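Local atomic coordinates of cellulase (Uncultured bacterium, PDB entry 3WX5), a protein that probably hydrolyses internal beta-1,4-glucosidic bonds of cellulose, as an endoglucanase of glycoside hydrolase family 12. Residues Gly33-Val38 with Ile79-His84; Asn40-Ala45 with Val73-Ala78; Ser106-Thr111 with Trp118-Asp123; Pro128-Thr133 with Thr213-Ala218. All coordinates share one frame; numbering follows the deposited sequence.

Contact 1: Gly33-Val38 with Ile79-His84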
loop_
_atom_site.group_PDB
_atom_site.type_symbol
_atom_site.label_atom_id
_atom_site.label_comp_id
_atom_site.label_asym_id
_atom_site.label_seq_id
_atom_site.Cartn_x
_atom_site.Cartn_y
_atom_site.Cartn_z
ATOM N N GLY A 33 -8.686 -16.893 -4.454
ATOM C CA GLY A 33 -8.440 -18.193 -3.830
ATOM C C GLY A 33 -7.565 -18.084 -2.596
ATOM O O GLY A 33 -7.008 -19.079 -2.133
ATOM N N GLY A 34 -7.488 -16.890 -2.013
ATOM C CA GLY A 34 -6.721 -16.714 -0.786
ATOM C C GLY A 34 -5.346 -16.120 -1.011
ATOM O O GLY A 34 -4.607 -15.904 -0.053
ATOM N N ARG A 35 -4.991 -15.849 -2.266
ATOM C CA ARG A 35 -3.652 -15.349 -2.527
ATOM C C ARG A 35 -3.496 -13.897 -2.031
ATOM O O ARG A 35 -2.410 -13.488 -1.636
ATOM C CB ARG A 35 -3.276 -15.461 -4.004
ATOM C CG ARG A 35 -1.933 -14.790 -4.295
ATOM C CD ARG A 35 -1.272 -15.293 -5.558
ATOM N NE ARG A 35 -0.047 -14.534 -5.812
ATOM C CZ ARG A 35 1.138 -14.802 -5.268
ATOM N NH1 ARG A 35 1.296 -15.839 -4.454
ATOM N NH2 ARG A 35 2.184 -14.051 -5.567
ATOM N N TYR A 36 -4.571 -13.113 -2.116
ATOM C CA TYR A 36 -4.563 -11.728 -1.638
ATOM C C TYR A 36 -5.720 -11.517 -0.668
ATOM O O TYR A 36 -6.595 -12.369 -0.541
ATOM C CB TYR A 36 -4.654 -10.711 -2.803
ATOM C CG TYR A 36 -3.617 -10.909 -3.877
ATOM C CD1 TYR A 36 -2.255 -10.776 -3.602
ATOM C CD2 TYR A 36 -3.991 -11.277 -5.165
ATOM C CE1 TYR A 36 -1.302 -11.063 -4.579
ATOM C CE2 TYR A 36 -3.043 -11.516 -6.154
ATOM C CZ TYR A 36 -1.717 -11.435 -5.842
ATOM O OH TYR A 36 -0.780 -11.709 -6.806
ATOM N N ARG A 37 -5.698 -10.392 0.032
ATOM C CA ARG A 37 -6.772 -10.011 0.936
ATOM C C ARG A 37 -7.099 -8.561 0.667
ATOM O O ARG A 37 -6.182 -7.758 0.519
ATOM C CB ARG A 37 -6.260 -10.113 2.357
ATOM C CG ARG A 37 -7.340 -10.120 3.409
ATOM C CD ARG A 37 -6.967 -11.141 4.477
ATOM N NE ARG A 37 -7.453 -10.698 5.763
ATOM C CZ ARG A 37 -8.650 -10.992 6.239
ATOM N NH1 ARG A 37 -9.465 -11.775 5.538
ATOM N NH2 ARG A 37 -9.024 -10.512 7.417
ATOM N N VAL A 38 -8.377 -8.208 0.740
ATOM C CA VAL A 38 -8.801 -6.825 0.570
ATOM C C VAL A 38 -9.399 -6.308 1.887
ATOM O O VAL A 38 -10.123 -7.034 2.588
ATOM C CB VAL A 38 -9.824 -6.684 -0.575
ATOM C CG1 VAL A 38 -10.349 -5.231 -0.673
ATOM C CG2 VAL A 38 -9.171 -7.121 -1.907
ATOM N N ILE A 79 -5.464 -3.744 -1.090
ATOM C CA ILE A 79 -5.327 -5.166 -1.338
ATOM C C ILE A 79 -3.871 -5.526 -1.016
ATOM O O ILE A 79 -2.975 -4.684 -1.148
ATOM C CB ILE A 79 -5.673 -5.539 -2.805
ATOM C CG1 ILE A 79 -5.497 -7.044 -3.037
ATOM C CG2 ILE A 79 -4.919 -4.654 -3.849
ATOM C CD1 ILE A 79 -6.240 -7.567 -4.305
ATOM N N TYR A 80 -3.654 -6.729 -0.501
ATOM C CA TYR A 80 -2.297 -7.091 -0.095
ATOM C C TYR A 80 -1.956 -8.558 -0.261
ATOM O O TYR A 80 -2.833 -9.443 -0.208
ATOM C CB TYR A 80 -1.986 -6.606 1.338
ATOM C CG TYR A 80 -2.686 -7.339 2.459
ATOM C CD1 TYR A 80 -2.083 -8.431 3.079
ATOM C CD2 TYR A 80 -3.855 -6.831 3.024
ATOM C CE1 TYR A 80 -2.709 -9.092 4.147
ATOM C CE2 TYR A 80 -4.469 -7.460 4.114
ATOM C CZ TYR A 80 -3.891 -8.596 4.664
ATOM O OH TYR A 80 -4.479 -9.214 5.752
ATOM N N LEU A 81 -0.649 -8.787 -0.380
ATOM C CA LEU A 81 -0.022 -10.078 -0.178
ATOM C C LEU A 81 0.795 -10.026 1.107
ATOM O O LEU A 81 1.446 -9.017 1.390
ATOM C CB LEU A 81 0.925 -10.351 -1.345
ATOM C CG LEU A 81 1.630 -11.704 -1.199
ATOM C CD1 LEU A 81 1.069 -12.719 -2.155
ATOM C CD2 LEU A 81 3.116 -11.503 -1.415
ATOM N N GLY A 82 0.733 -11.090 1.904
ATOM C CA GLY A 82 1.520 -11.155 3.128
ATOM C C GLY A 82 0.675 -11.000 4.397
ATOM O O GLY A 82 -0.470 -11.472 4.450
ATOM N N CYS A 83 1.271 -10.374 5.412
ATOM C CA CYS A 83 0.734 -10.309 6.770
ATOM C C CYS A 83 0.556 -8.854 7.216
ATOM O O CYS A 83 1.535 -8.130 7.421
ATOM C CB CYS A 83 1.650 -11.046 7.757
ATOM S SG CYS A 83 2.002 -12.799 7.317
ATOM N N HIS A 84 -0.710 -8.456 7.328
ATOM C CA HIS A 84 -1.129 -7.129 7.736
ATOM C C HIS A 84 -1.622 -7.190 9.179
ATOM O O HIS A 84 -2.705 -7.726 9.440
ATOM C CB HIS A 84 -2.278 -6.684 6.803
ATOM C CG HIS A 84 -2.823 -5.331 7.109
ATOM N ND1 HIS A 84 -2.296 -4.176 6.566
ATOM C CD2 HIS A 84 -3.866 -4.945 7.883
ATOM C CE1 HIS A 84 -2.942 -3.131 7.056
ATOM N NE2 HIS A 84 -3.915 -3.573 7.839
HETATM O O HOH W 1 -6.623 -8.357 7.061
#
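R35 reaches L81 with the flat of its guanidinium: L81 CD1 sits over the centre of that group, 3.7 Å from R35 CZ. The arginine chain runs extended from CG to NE, with CG anti to the backbone N (chi1 174°); its NE donates to Y36 OH, which also bonds V239 N, while NH2 goes on to the carbonyl of V239. Y36 follows with its ring edge turned to L81 CB and Y80 O, and Y36 CB meets I79 CG1 at 3.8 Å. R35 and Y36 together face V31 as a classic beta bulge. At R37 the backbone forms a hydrogen-bonded antiparallel pair with Y80, R37 N to Y80 O at 3.0 Å and Y80 N to R37 O at 2.9 Å. R37 CB lies over one face of the Y80 ring, offset toward the rim, 3.9 Å from the centroid, a CH-pi contact; farther out, R37 NE makes a weak bond to Y80 OH, and a water joins the same two atoms. NH1 pairs with D30, and Y80 OH also bonds A87 O. V38 pairs next, without hydrogen bonds, with I79, and its CG2 packs on I79 CD1. Such antiparallel pairing belongs to the beta-jelly-roll of family 12 hydrolases.

Contact 2: Asn40-Ala45 with Val73-Ala78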
loop_
_atom_site.group_PDB
_atom_site.type_symbol
_atom_site.label_atom_id
_atom_site.label_comp_id
_atom_site.label_asym_id
_atom_site.label_seq_id
_atom_site.Cartn_x
_atom_site.Cartn_y
_atom_site.Cartn_z
ATOM N N ASN A 40 -11.174 -2.951 4.046
ATOM C CA ASN A 40 -11.797 -1.637 4.008
ATOM C C ASN A 40 -10.929 -0.636 4.761
ATOM O O ASN A 40 -10.658 0.481 4.272
ATOM C CB ASN A 40 -13.226 -1.699 4.593
ATOM C CG ASN A 40 -14.133 -0.586 4.072
ATOM O OD1 ASN A 40 -14.001 -0.134 2.932
ATOM N ND2 ASN A 40 -15.103 -0.176 4.902
ATOM N N ASN A 41 -10.494 -1.031 5.943
ATOM C CA ASN A 41 -9.369 -0.382 6.620
ATOM C C ASN A 41 -9.574 1.120 6.848
ATOM O O ASN A 41 -8.706 1.939 6.492
ATOM C CB ASN A 41 -8.072 -0.631 5.819
ATOM C CG ASN A 41 -6.807 -0.264 6.612
ATOM O OD1 ASN A 41 -6.784 -0.356 7.846
ATOM N ND2 ASN A 41 -5.741 0.123 5.898
ATOM N N VAL A 42 -10.690 1.484 7.487
ATOM C CA VAL A 42 -10.953 2.876 7.856
ATOM C C VAL A 42 -10.267 3.185 9.199
ATOM O O VAL A 42 -10.912 3.339 10.239
ATOM C CB VAL A 42 -12.482 3.199 7.873
ATOM C CG1 VAL A 42 -12.719 4.732 7.994
ATOM C CG2 VAL A 42 -13.109 2.688 6.542
ATOM N N TRP A 43 -8.935 3.265 9.156
ATOM C CA TRP A 43 -8.141 3.264 10.379
ATOM C C TRP A 43 -8.071 4.613 11.097
ATOM O O TRP A 43 -7.841 4.658 12.298
ATOM C CB TRP A 43 -6.740 2.688 10.122
ATOM C CG TRP A 43 -5.910 3.488 9.180
ATOM C CD1 TRP A 43 -5.672 3.226 7.843
ATOM C CD2 TRP A 43 -5.151 4.659 9.500
ATOM N NE1 TRP A 43 -4.820 4.191 7.321
ATOM C CE2 TRP A 43 -4.468 5.056 8.325
ATOM C CE3 TRP A 43 -4.938 5.382 10.683
ATOM C CZ2 TRP A 43 -3.648 6.193 8.284
ATOM C CZ3 TRP A 43 -4.131 6.511 10.638
ATOM C CH2 TRP A 43 -3.485 6.897 9.450
ATOM N N GLY A 44 -8.340 5.706 10.379
ATOM C CA GLY A 44 -8.083 7.039 10.887
ATOM C C GLY A 44 -9.294 7.937 11.135
ATOM O O GLY A 44 -9.130 9.133 11.394
ATOM N N ALA A 45 -10.497 7.376 11.029
ATOM C CA ALA A 45 -11.755 8.118 11.224
ATOM C C ALA A 45 -12.940 7.210 11.508
ATOM O O ALA A 45 -12.827 5.991 11.394
ATOM C CB ALA A 45 -12.069 9.008 9.985
ATOM N N VAL A 73 -4.929 11.170 7.429
ATOM C CA VAL A 73 -5.529 10.073 6.641
ATOM C C VAL A 73 -6.690 9.409 7.401
ATOM O O VAL A 73 -6.555 9.039 8.575
ATOM C CB VAL A 73 -4.500 9.016 6.253
ATOM C CG1 VAL A 73 -5.190 7.822 5.542
ATOM C CG2 VAL A 73 -3.403 9.636 5.345
ATOM N N ALA A 74 -7.846 9.328 6.747
ATOM C CA ALA A 74 -9.028 8.692 7.321
ATOM C C ALA A 74 -9.019 7.182 7.131
ATOM O O ALA A 74 -9.555 6.463 7.963
ATOM C CB ALA A 74 -10.316 9.273 6.680
ATOM N N ALA A 75 -8.468 6.709 6.008
ATOM C CA ALA A 75 -8.693 5.321 5.561
ATOM C C ALA A 75 -7.630 4.964 4.535
ATOM O O ALA A 75 -7.146 5.829 3.807
ATOM C CB ALA A 75 -10.086 5.182 4.883
ATOM N N TYR A 76 -7.378 3.672 4.401
ATOM C CA TYR A 76 -6.551 3.144 3.313
ATOM C C TYR A 76 -7.148 1.792 2.879
ATOM O O TYR A 76 -6.613 0.729 3.189
ATOM C CB TYR A 76 -5.107 3.007 3.809
ATOM C CG TYR A 76 -4.120 2.434 2.780
ATOM C CD1 TYR A 76 -3.864 3.083 1.572
ATOM C CD2 TYR A 76 -3.438 1.248 3.044
ATOM C CE1 TYR A 76 -2.907 2.562 0.645
ATOM C CE2 TYR A 76 -2.513 0.713 2.130
ATOM C CZ TYR A 76 -2.260 1.354 0.938
ATOM O OH TYR A 76 -1.380 0.777 0.031
ATOM N N PRO A 77 -8.317 1.830 2.218
ATOM C CA PRO A 77 -8.817 0.613 1.548
ATOM C C PRO A 77 -7.743 0.070 0.594
ATOM O O PRO A 77 -7.112 0.852 -0.135
ATOM C CB PRO A 77 -10.023 1.117 0.740
ATOM C CG PRO A 77 -9.741 2.622 0.536
ATOM C CD PRO A 77 -9.046 3.050 1.816
ATOM N N ALA A 78 -7.446 -1.221 0.690
ATOM C CA ALA A 78 -6.222 -1.759 0.086
ATOM C C ALA A 78 -6.330 -3.255 -0.202
ATOM O O ALA A 78 -7.140 -3.940 0.394
ATOM C CB ALA A 78 -5.021 -1.506 1.020
#
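N41 grips Y76 twice, once through its backbone and once through its side chain. Y76 N donates to N41 O at 3.0 Å in a nearly straight bond (172°), although the donor is tilted from the carbonyl plane. In return N41 ND2 donates to Y76 O at 2.9 Å; the acceptor lies in the plane of the amide, but the nitrogen stands above the plane of the Y76 carbonyl. A chi1 of -167°, turning CG away from the backbone N, carries the amide across to this oxygen. With an alanine here, Y76 O would probably lose its amide donor and a gap would open beside Y76 CB. N41 O also receives a weak bond from W43 N, closing an inverse gamma turn centred on V42. The third bond across, G44 N to A74 O at 2.8 Å, again comes from above the carbonyl plane. W43 presents its indole edge to Y76 CB, and its CZ2 meets V73 CG1 at 3.5 Å. Outside the pair, Q49 and D24 take the N40 amide, and Y76 OH bonds A121 O. The two loops, the second running into strand 78-80 at A78, are thus joined by two backbone bonds and one from the N41 amide, together with apolar packing of W43 on V73 and A45 on A74.

Contact 3: Ser106-Thr111 with Trp118-Asp123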
loop_
_atom_site.group_PDB
_atom_site.type_symbol
_atom_site.label_atom_id
_atom_site.label_comp_id
_atom_site.label_asym_id
_atom_site.label_seq_id
_atom_site.Cartn_x
_atom_site.Cartn_y
_atom_site.Cartn_z
ATOM N N SER A 106 5.405 -6.014 -9.084
ATOM C CA SER A 106 3.964 -5.949 -8.968
ATOM C C SER A 106 3.317 -5.231 -10.148
ATOM O O SER A 106 3.938 -4.376 -10.772
ATOM C CB SER A 106 3.637 -5.299 -7.631
ATOM O OG SER A 106 2.249 -5.149 -7.459
ATOM N N ASN A 107 2.131 -5.701 -10.537
ATOM C CA ASN A 107 1.222 -4.966 -11.408
ATOM C C ASN A 107 0.065 -4.323 -10.641
ATOM O O ASN A 107 -0.446 -4.904 -9.682
ATOM C CB ASN A 107 0.611 -5.896 -12.476
ATOM C CG ASN A 107 1.642 -6.708 -13.226
ATOM O OD1 ASN A 107 2.819 -6.371 -13.271
ATOM N ND2 ASN A 107 1.187 -7.811 -13.823
ATOM N N TRP A 108 -0.444 -3.198 -11.150
ATOM C CA TRP A 108 -1.644 -2.587 -10.578
ATOM C C TRP A 108 -2.211 -1.597 -11.583
ATOM O O TRP A 108 -1.464 -0.945 -12.302
ATOM C CB TRP A 108 -1.308 -1.839 -9.275
ATOM C CG TRP A 108 -2.537 -1.380 -8.496
ATOM C CD1 TRP A 108 -3.665 -2.123 -8.202
ATOM C CD2 TRP A 108 -2.702 -0.125 -7.815
ATOM N NE1 TRP A 108 -4.572 -1.342 -7.505
ATOM C CE2 TRP A 108 -3.997 -0.122 -7.241
ATOM C CE3 TRP A 108 -1.891 1.012 -7.665
ATOM C CZ2 TRP A 108 -4.451 0.926 -6.432
ATOM C CZ3 TRP A 108 -2.368 2.078 -6.894
ATOM C CH2 TRP A 108 -3.647 2.037 -6.314
ATOM N N ARG A 109 -3.530 -1.430 -11.577
ATOM C CA ARG A 109 -4.165 -0.389 -12.380
ATOM C C ARG A 109 -5.157 0.349 -11.489
ATOM O O ARG A 109 -5.892 -0.268 -10.730
ATOM C CB ARG A 109 -4.895 -1.004 -13.569
ATOM C CG ARG A 109 -5.572 0.020 -14.474
ATOM C CD ARG A 109 -6.066 -0.621 -15.794
ATOM N NE ARG A 109 -7.248 -1.455 -15.581
ATOM C CZ ARG A 109 -8.484 -0.972 -15.459
ATOM N NH1 ARG A 109 -8.699 0.336 -15.514
ATOM N NH2 ARG A 109 -9.501 -1.787 -15.250
ATOM N N LEU A 110 -5.141 1.670 -11.551
ATOM C CA LEU A 110 -6.057 2.443 -10.740
ATOM C C LEU A 110 -6.928 3.320 -11.645
ATOM O O LEU A 110 -6.510 3.743 -12.748
ATOM C CB LEU A 110 -5.280 3.281 -9.730
ATOM C CG LEU A 110 -4.346 4.327 -10.374
ATOM C CD1 LEU A 110 -4.841 5.735 -10.136
ATOM C CD2 LEU A 110 -2.894 4.174 -9.924
ATOM N N THR A 111 -8.138 3.585 -11.181
ATOM C CA THR A 111 -9.007 4.532 -11.861
ATOM C C THR A 111 -9.142 5.758 -10.952
ATOM O O THR A 111 -9.706 5.664 -9.855
ATOM C CB THR A 111 -10.387 3.874 -12.151
ATOM O OG1 THR A 111 -10.181 2.668 -12.911
ATOM C CG2 THR A 111 -11.294 4.833 -12.942
ATOM N N TRP A 118 -6.885 12.522 -1.865
ATOM C CA TRP A 118 -6.549 11.089 -1.802
ATOM C C TRP A 118 -5.253 10.855 -2.567
ATOM O O TRP A 118 -4.754 11.749 -3.281
ATOM C CB TRP A 118 -7.661 10.214 -2.420
ATOM C CG TRP A 118 -8.052 10.674 -3.830
ATOM C CD1 TRP A 118 -9.108 11.496 -4.163
ATOM C CD2 TRP A 118 -7.397 10.343 -5.069
ATOM N NE1 TRP A 118 -9.115 11.719 -5.518
ATOM C CE2 TRP A 118 -8.075 11.038 -6.100
ATOM C CE3 TRP A 118 -6.321 9.514 -5.413
ATOM C CZ2 TRP A 118 -7.672 10.978 -7.436
ATOM C CZ3 TRP A 118 -5.923 9.436 -6.769
ATOM C CH2 TRP A 118 -6.608 10.168 -7.758
ATOM N N ASN A 119 -4.651 9.693 -2.336
ATOM C CA ASN A 119 -3.559 9.236 -3.183
ATOM C C ASN A 119 -3.811 7.794 -3.582
ATOM O O ASN A 119 -4.756 7.179 -3.066
ATOM C CB ASN A 119 -2.211 9.388 -2.467
ATOM C CG ASN A 119 -2.030 8.415 -1.293
ATOM O OD1 ASN A 119 -2.571 7.301 -1.289
ATOM N ND2 ASN A 119 -1.138 8.780 -0.369
ATOM N N ALA A 120 -3.073 7.320 -4.590
ATOM C CA ALA A 120 -3.073 5.897 -4.947
ATOM C C ALA A 120 -1.639 5.436 -4.760
ATOM O O ALA A 120 -0.728 6.035 -5.327
ATOM C CB ALA A 120 -3.499 5.721 -6.436
ATOM N N ALA A 121 -1.424 4.460 -3.876
ATOM C CA ALA A 121 -0.092 4.243 -3.325
ATOM C C ALA A 121 0.097 2.821 -2.826
ATOM O O ALA A 121 -0.793 2.257 -2.187
ATOM C CB ALA A 121 0.210 5.245 -2.207
ATOM N N TYR A 122 1.262 2.251 -3.119
ATOM C CA TYR A 122 1.694 1.010 -2.453
ATOM C C TYR A 122 2.060 1.367 -1.000
ATOM O O TYR A 122 2.464 2.496 -0.717
ATOM C CB TYR A 122 2.932 0.476 -3.163
ATOM C CG TYR A 122 2.619 -0.323 -4.406
ATOM C CD1 TYR A 122 2.380 0.307 -5.630
ATOM C CD2 TYR A 122 2.486 -1.694 -4.340
ATOM C CE1 TYR A 122 2.096 -0.438 -6.762
ATOM C CE2 TYR A 122 2.226 -2.443 -5.463
ATOM C CZ TYR A 122 1.994 -1.808 -6.664
ATOM O OH TYR A 122 1.718 -2.546 -7.801
ATOM N N ASP A 123 2.013 0.374 -0.122
ATOM C CA ASP A 123 2.368 0.531 1.292
ATOM C C ASP A 123 3.000 -0.804 1.676
ATOM O O ASP A 123 2.338 -1.838 1.569
ATOM C CB ASP A 123 1.059 0.779 2.099
ATOM C CG ASP A 123 1.316 1.460 3.430
ATOM O OD1 ASP A 123 2.411 2.005 3.561
ATOM O OD2 ASP A 123 0.419 1.512 4.314
#
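Y122 OH donates to S106 OG at 2.7 Å, the polar link between two layers of the beta-sandwich that family 12 enzymes build as a jelly roll. The two segments run nearly antiparallel (169°), but with their axes 9.1 Å apart, too far for a ladder, they pack face to face from two sheets. The serine oxygen comes in at the edge of the tyrosine ring, in its plane. Next to it W108 CB lies 3.4 Å from Y122 OH, while the far end of the indole reaches A120, with W108 CH2 3.7 Å from A120 CB. L110 completes this inner shell: both L110 CD1 and CD2 stand 3.9 Å from A120 CB, and L110 CB lies over one face of the W108 ring. The chi1 of W108, -170°, sets CG opposite the backbone N and points the indole across the gap, bringing CZ3 and CH2 to A120 CB. A phenylalanine in place of Y122 would probably leave S106 OG without this donor, and W108 CB without the oxygen beside it.

In the second shell, W108 NE1 bonds S234 OG on strand 233-243. From the other sheet, F223 meets the W108 rings with planes at about 45° and also touches A120, while T221 packs against Y122. S106 OG accepts from Y122 OH in the opposite layer while giving its own proton to S238 O in its own sheet.

Contact 4: Pro128-Thr133 with Thr213-Ala218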
loop_
_atom_site.group_PDB
_atom_site.type_symbol
_atom_site.label_atom_id
_atom_site.label_comp_id
_atom_site.label_asym_id
_atom_site.label_seq_id
_atom_site.Cartn_x
_atom_site.Cartn_y
_atom_site.Cartn_z
ATOM N N PRO A 128 11.768 -5.797 12.584
ATOM C CA PRO A 128 12.780 -6.783 12.900
ATOM C C PRO A 128 12.157 -8.071 13.392
ATOM O O PRO A 128 12.856 -9.077 13.522
ATOM C CB PRO A 128 13.610 -6.114 14.008
ATOM C CG PRO A 128 12.713 -5.112 14.609
ATOM C CD PRO A 128 11.871 -4.604 13.444
ATOM N N SER A 129 10.864 -8.036 13.689
ATOM C CA SER A 129 10.157 -9.216 14.208
ATOM C C SER A 129 9.524 -10.124 13.137
ATOM O O SER A 129 9.178 -9.681 12.029
ATOM C CB SER A 129 9.125 -8.785 15.262
ATOM O OG SER A 129 8.268 -9.857 15.604
ATOM N N LEU A 130 9.472 -11.424 13.442
ATOM C CA LEU A 130 8.825 -12.408 12.587
ATOM C C LEU A 130 7.301 -12.345 12.672
ATOM O O LEU A 130 6.622 -12.924 11.833
ATOM C CB LEU A 130 9.306 -13.826 12.966
ATOM C CG LEU A 130 10.611 -14.296 12.308
ATOM C CD1 LEU A 130 11.131 -15.563 13.017
ATOM C CD2 LEU A 130 10.401 -14.576 10.825
ATOM N N THR A 131 6.763 -11.663 13.677
ATOM C CA THR A 131 5.326 -11.510 13.774
ATOM C C THR A 131 4.887 -10.046 13.670
ATOM O O THR A 131 5.636 -9.146 14.014
ATOM C CB THR A 131 4.779 -12.134 15.071
ATOM O OG1 THR A 131 5.329 -11.456 16.205
ATOM C CG2 THR A 131 5.136 -13.624 15.156
ATOM N N SER A 132 3.642 -9.823 13.251
ATOM C CA SER A 132 3.143 -8.458 13.064
ATOM C C SER A 132 1.811 -8.220 13.767
ATOM O O SER A 132 1.192 -7.185 13.585
ATOM C CB SER A 132 2.983 -8.154 11.565
ATOM O OG SER A 132 2.093 -9.074 10.966
ATOM N N THR A 133 1.376 -9.174 14.582
ATOM C CA THR A 133 0.094 -9.039 15.247
ATOM C C THR A 133 0.009 -7.705 15.998
ATOM O O THR A 133 -1.066 -7.107 16.084
ATOM C CB THR A 133 -0.146 -10.191 16.235
ATOM O OG1 THR A 133 0.870 -10.141 17.241
ATOM C CG2 THR A 133 -0.048 -11.533 15.513
ATOM N N THR A 213 18.313 -6.564 7.727
ATOM C CA THR A 213 17.939 -7.723 8.552
ATOM C C THR A 213 16.485 -7.638 9.058
ATOM O O THR A 213 15.972 -8.587 9.631
ATOM C CB THR A 213 18.864 -7.932 9.767
ATOM O OG1 THR A 213 18.820 -6.776 10.604
ATOM C CG2 THR A 213 20.308 -8.193 9.327
ATOM N N TRP A 214 15.782 -6.567 8.692
ATOM C CA TRP A 214 14.344 -6.503 8.983
ATOM C C TRP A 214 13.585 -7.392 7.993
ATOM O O TRP A 214 14.069 -7.633 6.893
ATOM C CB TRP A 214 13.839 -5.062 8.894
ATOM C CG TRP A 214 14.324 -4.185 10.026
ATOM C CD1 TRP A 214 15.007 -4.581 11.147
ATOM C CD2 TRP A 214 14.229 -2.752 10.099
ATOM N NE1 TRP A 214 15.310 -3.475 11.931
ATOM C CE2 TRP A 214 14.844 -2.348 11.307
ATOM C CE3 TRP A 214 13.665 -1.774 9.267
ATOM C CZ2 TRP A 214 14.918 -1.005 11.702
ATOM C CZ3 TRP A 214 13.722 -0.456 9.660
ATOM C CH2 TRP A 214 14.315 -0.081 10.881
ATOM N N TYR A 215 12.417 -7.888 8.401
ATOM C CA TYR A 215 11.540 -8.653 7.522
ATOM C C TYR A 215 10.575 -7.735 6.791
ATOM O O TYR A 215 9.968 -6.887 7.417
ATOM C CB TYR A 215 10.705 -9.595 8.364
ATOM C CG TYR A 215 11.572 -10.641 8.992
ATOM C CD1 TYR A 215 11.961 -11.772 8.261
ATOM C CD2 TYR A 215 12.110 -10.449 10.251
ATOM C CE1 TYR A 215 12.808 -12.727 8.816
ATOM C CE2 TYR A 215 12.972 -11.390 10.810
ATOM C CZ TYR A 215 13.317 -12.519 10.081
ATOM O OH TYR A 215 14.165 -13.444 10.624
ATOM N N LEU A 216 10.367 -8.010 5.504
ATOM C CA LEU A 216 9.183 -7.566 4.772
ATOM C C LEU A 216 7.993 -8.415 5.173
ATOM O O LEU A 216 8.045 -9.646 5.055
ATOM C CB LEU A 216 9.432 -7.687 3.268
ATOM C CG LEU A 216 8.228 -7.408 2.356
ATOM C CD1 LEU A 216 7.686 -5.971 2.576
ATOM C CD2 LEU A 216 8.631 -7.648 0.875
ATOM N N HIS A 217 6.943 -7.777 5.701
ATOM C CA HIS A 217 5.744 -8.521 6.129
ATOM C C HIS A 217 4.615 -8.515 5.125
ATOM O O HIS A 217 3.865 -9.489 5.020
ATOM C CB HIS A 217 5.224 -7.936 7.447
ATOM C CG HIS A 217 6.095 -8.268 8.611
ATOM N ND1 HIS A 217 6.032 -9.495 9.247
ATOM C CD2 HIS A 217 7.143 -7.610 9.159
ATOM C CE1 HIS A 217 6.910 -9.511 10.231
ATOM N NE2 HIS A 217 7.611 -8.388 10.189
ATOM N N ALA A 218 4.453 -7.395 4.415
ATOM C CA ALA A 218 3.254 -7.212 3.604
ATOM C C ALA A 218 3.539 -6.289 2.456
ATOM O O ALA A 218 4.196 -5.278 2.644
ATOM C CB ALA A 218 2.124 -6.602 4.467
HETATM O O HOH W 2 15.437 -9.176 12.418
HETATM O O HOH W 3 3.714 -11.115 10.130
#
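P128 lies over one face of the W214 indole, its CD 4.0 Å from the centroid of the five-membered ring and only 17° off the normal, a CH-pi contact. P128 CB reaches the rim of the same ring, 3.5 Å from W214 CD1, and the two side chains lie side by side, pointing the same way. A second CH-pi contact follows at Y215, where L130 CD2 stands 3.9 Å from the ring centroid and 22° off its normal. CG of Y215 is anti to the carbonyl carbon (chi1 -67°), which holds the ring up against the loop, with the carbonyl carbon of P128 at its edge. The loop after strand 117-127 thereby folds back over the start of that strand's sheet neighbour, 215-225.

Two residues on, S132 CB stands over one face of the H217 imidazole, offset toward the rim, and backbone carbons of S129 and L130 lie at its edge. The approach of H217 NE2 to S129 O is weak in angle and doubtful in position; NE2 also has a weak bond with S127 OG. One water lies 3.0 Å from H217 ND1. The same water is 2.7 Å from S132 OG, which also bonds G86 N. Another water donates to both P128 O and T213 O. The loop holds its own shape through an ST turn, in which T131 N donates to S129 OG at 3.0 Å. Attachment thus rests mainly on aliphatic groups laid over aromatic faces, with water serving polar atoms at both ends.

Contacts 1 and 2 lie early in the chain, contact 2 falling between the two segments of contact 1; contacts 3 and 4 open later, and contact 4 spans 80 residues. Contacts 1 and 2 have centres about 16 Å apart and touch where V38 CG1 meets A78 O. Strand 215-225 connects the rest: it neighbours 78-80 of contact 1 and 117-127 of contact 3 in the mixed sheet, and supplies 215-218 to contact 4. C83 N of contact 1 probably bonds H217 O of contact 4, and Y76 joins contacts 2 and 3. Contact 3 alone joins the two large sheets, while contacts 1, 2 and 4 lie on or beside the mixed sheet.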